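Side-chain contacts in putative Oleoyl-[acyl-carrier protein] thioesterase (Lactobacillus plantarum, PDB 2OWN), which probably hydrolyses the thioester of oleoyl-acyl-carrier protein to release the free fatty acid, and is built from two hotdog-type domains: residues T33-D36 against I37-A41; V128-P132 against E133-P137; D190-P193 against A194-L198. All blocks are in the same frame, centred on the assembly; numbering follows the deposited sequence.

Contact 1 of 3, residues T33-D36 against I37-A41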
ATOM      1  N   THR B  33       4.238  -6.023   0.520  1.00 29.86           N
ATOM      2  CA  THR B  33       3.044  -6.874   0.786  1.00 30.84           C
ATOM      3  C   THR B  33       3.384  -8.190   1.502  1.00 30.58           C
ATOM      4  O   THR B  33       2.656  -8.573   2.412  1.00 30.63           O
ATOM      5  CB  THR B  33       2.255  -7.196  -0.498  1.00 31.56           C
ATOM      6  OG1 THR B  33       1.692  -5.981  -0.975  1.00 28.25           O
ATOM      7  CG2 THR B  33       1.103  -8.250  -0.269  1.00 30.50           C
ATOM      8  N   LEU B  34       4.478  -8.847   1.081  1.00 32.46           N
ATOM      9  CA  LEU B  34       4.935 -10.133   1.664  1.00 32.42           C
ATOM     10  C   LEU B  34       5.195  -9.982   3.164  1.00 32.19           C
ATOM     11  O   LEU B  34       4.677 -10.783   3.950  1.00 32.23           O
ATOM     12  CB  LEU B  34       6.181 -10.686   0.961  1.00 33.10           C
ATOM     13  CG  LEU B  34       6.585 -12.126   1.306  1.00 34.39           C
ATOM     14  CD1 LEU B  34       5.532 -13.094   0.788  1.00 35.15           C
ATOM     15  CD2 LEU B  34       7.935 -12.465   0.717  1.00 31.66           C
ATOM     16  N   ILE B  35       5.954  -8.943   3.543  1.00 31.59           N
ATOM     17  CA  ILE B  35       6.226  -8.631   4.976  1.00 31.85           C
ATOM     18  C   ILE B  35       4.937  -8.163   5.674  1.00 31.51           C
ATOM     19  O   ILE B  35       4.699  -8.563   6.823  1.00 31.82           O
ATOM     20  CB  ILE B  35       7.387  -7.603   5.157  1.00 31.70           C
ATOM     21  CG1 ILE B  35       8.702  -8.179   4.624  1.00 36.68           C
ATOM     22  CG2 ILE B  35       7.572  -7.187   6.616  1.00 32.08           C
ATOM     23  CD1 ILE B  35       9.199  -9.460   5.294  1.00 38.78           C
ATOM     24  N   ASP B  36       4.135  -7.327   4.992  1.00 30.80           N
ATOM     25  CA  ASP B  36       2.827  -6.843   5.524  1.00 31.11           C
ATOM     26  C   ASP B  36       1.897  -7.980   6.004  1.00 29.73           C
ATOM     27  O   ASP B  36       1.405  -7.939   7.145  1.00 29.49           O
ATOM     28  CB  ASP B  36       2.053  -5.967   4.503  1.00 30.75           C
ATOM     29  CG  ASP B  36       2.528  -4.515   4.404  1.00 34.62           C
ATOM     30  OD1 ASP B  36       3.173  -3.957   5.318  1.00 31.30           O
ATOM     31  OD2 ASP B  36       2.162  -3.897   3.371  1.00 35.53           O
ATOM     32  N   ILE B  37       1.711  -8.986   5.143  1.00 30.60           N
ATOM     33  CA  ILE B  37       0.840 -10.157   5.450  1.00 31.49           C
ATOM     34  C   ILE B  37       1.470 -11.121   6.474  1.00 31.47           C
ATOM     35  O   ILE B  37       0.730 -11.759   7.215  1.00 30.73           O
ATOM     36  CB  ILE B  37       0.301 -10.886   4.163  1.00 32.32           C
ATOM     37  CG1 ILE B  37       1.395 -11.648   3.390  1.00 30.21           C
ATOM     38  CG2 ILE B  37      -0.461  -9.863   3.278  1.00 30.91           C
ATOM     39  CD1 ILE B  37       0.911 -12.260   2.069  1.00 33.05           C
ATOM     40  N   ALA B  38       2.810 -11.250   6.481  1.00 31.32           N
ATOM     41  CA  ALA B  38       3.538 -12.084   7.478  1.00 31.52           C
ATOM     42  C   ALA B  38       3.326 -11.492   8.883  1.00 30.07           C
ATOM     43  O   ALA B  38       2.923 -12.211   9.801  1.00 31.01           O
ATOM     44  CB  ALA B  38       5.024 -12.181   7.161  1.00 30.35           C
ATOM     45  N   VAL B  39       3.557 -10.177   9.002  1.00 29.90           N
ATOM     46  CA  VAL B  39       3.359  -9.400  10.254  1.00 29.12           C
ATOM     47  C   VAL B  39       1.866  -9.359  10.679  1.00 28.82           C
ATOM     48  O   VAL B  39       1.589  -9.359  11.884  1.00 29.12           O
ATOM     49  CB  VAL B  39       4.041  -7.983  10.164  1.00 29.11           C
ATOM     50  CG1 VAL B  39       3.620  -7.023  11.304  1.00 29.87           C
ATOM     51  CG2 VAL B  39       5.557  -8.147  10.109  1.00 30.08           C
ATOM     52  N   LEU B  40       0.936  -9.315   9.701  1.00 28.46           N
ATOM     53  CA  LEU B  40      -0.531  -9.366   9.938  1.00 28.36           C
ATOM     54  C   LEU B  40      -0.883 -10.676  10.655  1.00 28.02           C
ATOM     55  O   LEU B  40      -1.647 -10.648  11.610  1.00 28.10           O
ATOM     56  CB  LEU B  40      -1.350  -9.263   8.637  1.00 28.92           C
ATOM     57  CG  LEU B  40      -2.886  -9.232   8.733  1.00 28.63           C
ATOM     58  CD1 LEU B  40      -3.365  -7.988   9.484  1.00 31.31           C
ATOM     59  CD2 LEU B  40      -3.509  -9.290   7.357  1.00 28.27           C
ATOM     60  N   ALA B  41      -0.331 -11.797  10.168  1.00 28.05           N
ATOM     61  CA  ALA B  41      -0.504 -13.141  10.782  1.00 28.89           C
ATOM     62  C   ALA B  41       0.078 -13.203  12.217  1.00 30.44           C
ATOM     63  O   ALA B  41      -0.543 -13.814  13.115  1.00 31.83           O
ATOM     64  CB  ALA B  41       0.123 -14.236   9.906  1.00 28.78           C
TER
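I37 sits one helical turn beyond T33, and the contact between them is a buried, local one along helix 31-48, the long helix of the N-terminal acyl-ACP thioesterase domain. Four consecutive i to i+4 backbone bonds carry it. I37 N donates to T33 O, V39 N to I35 O and L40 N to D36 O, each over 2.9 Å, while A38 N reaches L34 O over 3.2 Å; the straightest is that of V39, at 171°. The side chains follow the same spacing. I37 turns CG1 between its own backbone N and carbonyl carbon (chi1 70°), which lays this branch back over the preceding turn, with CG1 3.4 Å from L34 O. Its other branch, CG2, meets the methyl of T33, CG2 to CG2 at 4.2 Å. On another side of the helix, I35 CG2 and V39 CG2 approach at 4.1 Å, with the two side chains set at a slant to each other. Both isoleucines also face strands: I37 rests on V82 and I84, and I35 on Y68, I70 and I113. The polar side chains are engaged elsewhere, T33 OG1 with the carbonyl oxygen of E22 and D36 OD1 weakly with N180 ND2. D36 O has a second partner besides L40 N, the hydroxyl of Y20 in the second subunit, so this turn of the helix is also tied to the dimer partner. A long helix whose apolar side chains pack against a curved antiparallel sheet in this way is the hallmark of the hotdog fold, the helix being the sausage in its bun.

Contact 2 of 3, residues V128-P132 against E133-P137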
ATOM      1  N   VAL B 128      16.544  -4.338  26.246  1.00 53.44           N
ATOM      2  CA  VAL B 128      16.206  -4.998  27.533  1.00 52.15           C
ATOM      3  C   VAL B 128      16.073  -6.520  27.341  1.00 50.81           C
ATOM      4  O   VAL B 128      15.968  -7.005  26.205  1.00 49.89           O
ATOM      5  CB  VAL B 128      14.907  -4.430  28.203  1.00 51.82           C
ATOM      6  CG1 VAL B 128      15.060  -2.942  28.466  1.00 51.79           C
ATOM      7  CG2 VAL B 128      13.639  -4.701  27.373  1.00 52.49           C
ATOM      8  N   LYS B 129      16.071  -7.254  28.458  1.00 49.59           N
ATOM      9  CA  LYS B 129      15.921  -8.730  28.452  1.00 48.93           C
ATOM     10  C   LYS B 129      14.483  -9.118  28.080  1.00 48.61           C
ATOM     11  O   LYS B 129      13.542  -8.350  28.355  1.00 48.52           O
ATOM     12  CB  LYS B 129      16.283  -9.347  29.811  1.00 49.02           C
ATOM     13  CG  LYS B 129      17.717  -9.111  30.250  1.00 48.20           C
ATOM     14  CD  LYS B 129      17.984  -9.729  31.606  1.00 48.95           C
ATOM     15  CE  LYS B 129      19.420  -9.507  32.044  1.00 48.71           C
ATOM     16  NZ  LYS B 129      19.693 -10.097  33.384  1.00 50.30           N
ATOM     17  N   ILE B 130      14.320 -10.290  27.450  1.00 47.70           N
ATOM     18  CA  ILE B 130      12.995 -10.796  27.037  1.00 47.31           C
ATOM     19  C   ILE B 130      12.222 -11.277  28.276  1.00 47.00           C
ATOM     20  O   ILE B 130      12.736 -12.102  29.041  1.00 47.04           O
ATOM     21  CB  ILE B 130      13.064 -11.935  25.971  1.00 47.34           C
ATOM     22  CG1 ILE B 130      13.754 -11.440  24.694  1.00 47.95           C
ATOM     23  CG2 ILE B 130      11.660 -12.460  25.622  1.00 46.98           C
ATOM     24  CD1 ILE B 130      13.830 -12.466  23.576  1.00 46.81           C
ATOM     25  N   LEU B 131      11.004 -10.751  28.449  1.00 46.46           N
ATOM     26  CA  LEU B 131      10.108 -11.103  29.550  1.00 46.67           C
ATOM     27  C   LEU B 131       9.432 -12.425  29.144  1.00 46.65           C
ATOM     28  O   LEU B 131       8.802 -12.447  28.071  1.00 46.10           O
ATOM     29  CB  LEU B 131       9.041 -10.020  29.783  1.00 46.37           C
ATOM     30  CG  LEU B 131       9.508  -8.594  30.098  1.00 46.36           C
ATOM     31  CD1 LEU B 131       8.314  -7.648  30.149  1.00 45.98           C
ATOM     32  CD2 LEU B 131      10.308  -8.518  31.397  1.00 46.67           C
ATOM     33  N   PRO B 132       9.587 -13.527  29.945  1.00 46.79           N
ATOM     34  CA  PRO B 132       8.933 -14.815  29.583  1.00 46.71           C
ATOM     35  C   PRO B 132       7.382 -14.791  29.498  1.00 46.57           C
ATOM     36  O   PRO B 132       6.833 -15.613  28.770  1.00 46.75           O
ATOM     37  CB  PRO B 132       9.439 -15.792  30.661  1.00 46.75           C
ATOM     38  CG  PRO B 132       9.822 -14.946  31.785  1.00 48.13           C
ATOM     39  CD  PRO B 132      10.362 -13.686  31.193  1.00 46.80           C
ATOM     40  N   GLU B 133       6.716 -13.884  30.231  1.00 46.29           N
ATOM     41  CA  GLU B 133       5.235 -13.716  30.180  1.00 46.01           C
ATOM     42  C   GLU B 133       4.735 -13.266  28.785  1.00 44.56           C
ATOM     43  O   GLU B 133       3.659 -13.691  28.363  1.00 43.66           O
ATOM     44  CB  GLU B 133       4.713 -12.752  31.269  1.00 46.27           C
ATOM     45  CG  GLU B 133       5.198 -11.276  31.180  1.00 48.89           C
ATOM     46  CD  GLU B 133       4.683 -10.373  32.306  1.00 49.02           C
ATOM     47  OE1 GLU B 133       3.796 -10.776  33.095  1.00 54.11           O
ATOM     48  OE2 GLU B 133       5.173  -9.228  32.389  1.00 56.31           O
ATOM     49  N   LEU B 134       5.511 -12.408  28.106  1.00 43.80           N
ATOM     50  CA  LEU B 134       5.192 -11.916  26.739  1.00 42.88           C
ATOM     51  C   LEU B 134       5.535 -12.915  25.592  1.00 41.93           C
ATOM     52  O   LEU B 134       5.131 -12.668  24.451  1.00 42.20           O
ATOM     53  CB  LEU B 134       5.862 -10.554  26.474  1.00 42.97           C
ATOM     54  CG  LEU B 134       5.584  -9.431  27.489  1.00 42.57           C
ATOM     55  CD1 LEU B 134       6.330  -8.173  27.084  1.00 42.46           C
ATOM     56  CD2 LEU B 134       4.098  -9.118  27.657  1.00 41.13           C
ATOM     57  N   VAL B 135       6.292 -13.986  25.892  1.00 40.69           N
ATOM     58  CA  VAL B 135       6.687 -15.065  24.949  1.00 39.68           C
ATOM     59  C   VAL B 135       6.009 -16.432  25.253  1.00 38.15           C
ATOM     60  O   VAL B 135       5.748 -17.185  24.304  1.00 37.32           O
ATOM     61  CB  VAL B 135       8.241 -15.198  24.889  1.00 40.49           C
ATOM     62  CG1 VAL B 135       8.704 -16.273  23.901  1.00 42.95           C
ATOM     63  CG2 VAL B 135       8.844 -13.886  24.461  1.00 40.94           C
ATOM     64  N   ALA B 136       5.756 -16.745  26.539  1.00 37.01           N
ATOM     65  CA  ALA B 136       5.093 -18.014  27.006  1.00 36.44           C
ATOM     66  C   ALA B 136       3.815 -18.447  26.246  1.00 35.62           C
ATOM     67  O   ALA B 136       3.728 -19.633  25.893  1.00 36.02           O
ATOM     68  CB  ALA B 136       4.806 -17.985  28.525  1.00 35.51           C
ATOM     69  N   PRO B 137       2.832 -17.519  26.007  1.00 34.04           N
ATOM     70  CA  PRO B 137       1.606 -17.839  25.223  1.00 33.76           C
ATOM     71  C   PRO B 137       1.854 -18.423  23.804  1.00 32.69           C
ATOM     72  O   PRO B 137       1.016 -19.179  23.324  1.00 32.02           O
ATOM     73  CB  PRO B 137       0.875 -16.492  25.148  1.00 33.90           C
ATOM     74  CG  PRO B 137       1.297 -15.787  26.349  1.00 33.70           C
ATOM     75  CD  PRO B 137       2.748 -16.136  26.516  1.00 34.19           C
TER
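E133 is the first residue after P132 in a helical turn closed by bonds back to L131 O and P132 O, in the loop between strands 127-128 and 141-142 of the N-terminal hotdog domain. Its side chain runs extended beyond CG beside that of L131, pointing the same way, and the nearest approach is a loose one, OE2 to L131 CD1 at 4.2 Å. L134 comes next and lies alongside L131 as well, with CD1 3.7 Å from L131 CD1; the two chains point the same way, each with CG anti to its carbonyl carbon (chi1 -58° and -54°). The backbone is drawn in here too, though the bond from L134 N to L131 O is weak, and L134 packs onto V61 and M119 of the neighbouring strands. V135 has its own weak bond, from N to P132 O, and turns CG2 back toward I130, beside W63 and Y91, which both residues touch. The I130 and V135 side chains cross at about a right angle, and their CG2 methyls are only 3.4 Å apart, closer than usual van der Waals contact. With A136 the chain enters a short 3-10 segment, and the strongest bond of the turn forms: A136 N donates to P132 O at 2.7 Å, with an N-H...O angle of 153°. The donor lies almost in line with the carbonyl bond, and the methyl carbon CB of A136 is 3.1 Å from the same P132 O.

Contact 3 of 3, residues D190-P193 against A194-L198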
ATOM      1  N   ASP B 190      12.539   0.068  -5.608  1.00 35.08           N
ATOM      2  CA  ASP B 190      12.464   1.224  -6.540  1.00 33.63           C
ATOM      3  C   ASP B 190      13.852   1.808  -6.916  1.00 33.13           C
ATOM      4  O   ASP B 190      13.945   2.486  -7.944  1.00 34.63           O
ATOM      5  CB  ASP B 190      11.544   2.341  -6.031  1.00 33.54           C
ATOM      6  CG  ASP B 190      11.351   3.444  -7.054  1.00 36.10           C
ATOM      7  OD1 ASP B 190      10.838   3.132  -8.154  1.00 35.60           O
ATOM      8  OD2 ASP B 190      11.812   4.572  -6.784  1.00 32.79           O
ATOM      9  N   THR B 191      14.902   1.590  -6.094  1.00 33.05           N
ATOM     10  CA  THR B 191      16.295   2.022  -6.432  1.00 33.04           C
ATOM     11  C   THR B 191      16.734   1.407  -7.781  1.00 34.22           C
ATOM     12  O   THR B 191      17.400   2.082  -8.572  1.00 36.93           O
ATOM     13  CB  THR B 191      17.336   1.650  -5.343  1.00 33.28           C
ATOM     14  OG1 THR B 191      16.919   2.169  -4.077  1.00 27.73           O
ATOM     15  CG2 THR B 191      18.748   2.204  -5.679  1.00 31.99           C
ATOM     16  N   LEU B 192      16.320   0.150  -8.025  1.00 33.33           N
ATOM     17  CA  LEU B 192      16.605  -0.579  -9.261  1.00 33.27           C
ATOM     18  C   LEU B 192      15.655  -0.077 -10.369  1.00 34.08           C
ATOM     19  O   LEU B 192      14.486   0.220 -10.068  1.00 34.46           O
ATOM     20  CB  LEU B 192      16.415  -2.084  -9.071  1.00 31.91           C
ATOM     21  CG  LEU B 192      17.281  -2.767  -8.005  1.00 32.17           C
ATOM     22  CD1 LEU B 192      16.791  -4.193  -7.746  1.00 30.17           C
ATOM     23  CD2 LEU B 192      18.757  -2.744  -8.389  1.00 31.41           C
ATOM     24  N   PRO B 193      16.126  -0.020 -11.640  1.00 35.67           N
ATOM     25  CA  PRO B 193      15.262   0.474 -12.717  1.00 36.03           C
ATOM     26  C   PRO B 193      14.216  -0.568 -13.163  1.00 36.37           C
ATOM     27  O   PRO B 193      14.419  -1.779 -12.947  1.00 35.74           O
ATOM     28  CB  PRO B 193      16.259   0.769 -13.835  1.00 36.43           C
ATOM     29  CG  PRO B 193      17.303  -0.249 -13.652  1.00 37.35           C
ATOM     30  CD  PRO B 193      17.436  -0.450 -12.178  1.00 35.60           C
ATOM     31  N   ALA B 194      13.116  -0.086 -13.755  1.00 36.12           N
ATOM     32  CA  ALA B 194      12.025  -0.939 -14.293  1.00 37.31           C
ATOM     33  C   ALA B 194      12.531  -1.991 -15.309  1.00 37.58           C
ATOM     34  O   ALA B 194      12.001  -3.102 -15.319  1.00 40.15           O
ATOM     35  CB  ALA B 194      10.880  -0.093 -14.902  1.00 37.16           C
ATOM     36  N   THR B 195      13.562  -1.648 -16.105  1.00 38.75           N
ATOM     37  CA  THR B 195      14.202  -2.581 -17.081  1.00 38.78           C
ATOM     38  C   THR B 195      14.809  -3.821 -16.376  1.00 39.33           C
ATOM     39  O   THR B 195      14.801  -4.914 -16.950  1.00 39.56           O
ATOM     40  CB  THR B 195      15.276  -1.913 -17.974  1.00 38.82           C
ATOM     41  OG1 THR B 195      16.285  -1.314 -17.154  1.00 39.47           O
ATOM     42  CG2 THR B 195      14.650  -0.855 -18.879  1.00 39.64           C
ATOM     43  N   PHE B 196      15.332  -3.631 -15.155  1.00 38.16           N
ATOM     44  CA  PHE B 196      15.847  -4.727 -14.321  1.00 36.00           C
ATOM     45  C   PHE B 196      14.659  -5.491 -13.700  1.00 35.60           C
ATOM     46  O   PHE B 196      14.601  -6.718 -13.792  1.00 36.40           O
ATOM     47  CB  PHE B 196      16.787  -4.227 -13.207  1.00 36.06           C
ATOM     48  CG  PHE B 196      17.321  -5.327 -12.333  1.00 34.02           C
ATOM     49  CD1 PHE B 196      16.605  -5.738 -11.184  1.00 36.42           C
ATOM     50  CD2 PHE B 196      18.510  -5.992 -12.667  1.00 31.91           C
ATOM     51  CE1 PHE B 196      17.072  -6.800 -10.373  1.00 37.90           C
ATOM     52  CE2 PHE B 196      19.011  -7.066 -11.855  1.00 35.42           C
ATOM     53  CZ  PHE B 196      18.290  -7.466 -10.701  1.00 33.78           C
ATOM     54  N   LEU B 197      13.770  -4.753 -13.026  1.00 35.49           N
ATOM     55  CA  LEU B 197      12.595  -5.330 -12.306  1.00 35.40           C
ATOM     56  C   LEU B 197      11.638  -6.142 -13.173  1.00 34.99           C
ATOM     57  O   LEU B 197      11.125  -7.162 -12.707  1.00 35.91           O
ATOM     58  CB  LEU B 197      11.819  -4.237 -11.543  1.00 33.90           C
ATOM     59  CG  LEU B 197      12.586  -3.492 -10.437  1.00 35.23           C
ATOM     60  CD1 LEU B 197      11.757  -2.321  -9.918  1.00 31.70           C
ATOM     61  CD2 LEU B 197      12.977  -4.437  -9.310  1.00 29.14           C
ATOM     62  N   LEU B 198      11.422  -5.686 -14.412  1.00 32.98           N
ATOM     63  CA  LEU B 198      10.548  -6.381 -15.380  1.00 34.11           C
ATOM     64  C   LEU B 198      11.130  -7.680 -15.976  1.00 33.20           C
ATOM     65  O   LEU B 198      10.371  -8.404 -16.622  1.00 34.61           O
ATOM     66  CB  LEU B 198      10.071  -5.420 -16.493  1.00 33.30           C
ATOM     67  CG  LEU B 198       9.103  -4.319 -16.023  1.00 36.98           C
ATOM     68  CD1 LEU B 198       8.941  -3.248 -17.112  1.00 36.24           C
ATOM     69  CD2 LEU B 198       7.731  -4.888 -15.575  1.00 33.57           C
TER
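L197 N donates to P193 O at 3.0 Å with an N-H...O angle of 173°, the strongest bond of this contact and the first-turn bond of helix 194-197, which has P193 at its N-cap position. The donor lies in the plane of the carbonyl group. The same oxygen takes a second, weak bond from F196 N, bent to 131°, so P193 O gathers two N-H groups of the first turn. A third amide of this turn looks elsewhere: A194 N is bonded to the hydroxyl of Y215 in the second subunit, which brings the dimer partner to the start of the helix. The short helix lies just after helix 184-191 in the C-terminal hotdog domain.

Packing spreads outward from the proline. Its ring reaches over the first turn, with CD 4.0 Å from F196 CB, while CG comes within 3.8 Å of T195 OG1, the proline and threonine side chains crossing at about a right angle. F196 holds CG opposite its backbone N (chi1 180°), which sets the ring beside L192, whose CD1 approaches F196 CE1 at 3.7 Å, obliquely to the ring. That ring is also held from outside the contact, stacked with H200 and edge-to-face with W254. L192 is itself pressed against I225, T236, H238 and W254, joining the linker between the two helices to the strands of the C-terminal domain. L197 also reaches L192, and the two leucines meet through their branch ends: L197 CD2 lies 4.1 Å from L192 CD1, and L197 CD1 is 3.7 Å from the backbone oxygen L192 O.

Overall arrangement
The three contacts follow one another along the chain without touching. Contacts 1 and 2 lie in the N-terminal acyl-ACP thioesterase domain and contact 3 in the C-terminal one. Contact 1 is the most central, about 8 Å from the centre of the chain; the centres of contacts 2 and 3 lie about 22 and 23 Å from it. Contacts 2 and 3 stand on opposite sides of the chain's centre, about 41 Å apart between centres. Contacts 1 and 3 both meet the second subunit, whereas contact 2 does not. Contact 2 instead has an unidentified bound molecule about 5 Å from the side chain of V135, probably a crystallisation component, though such molecules can mark a pocket.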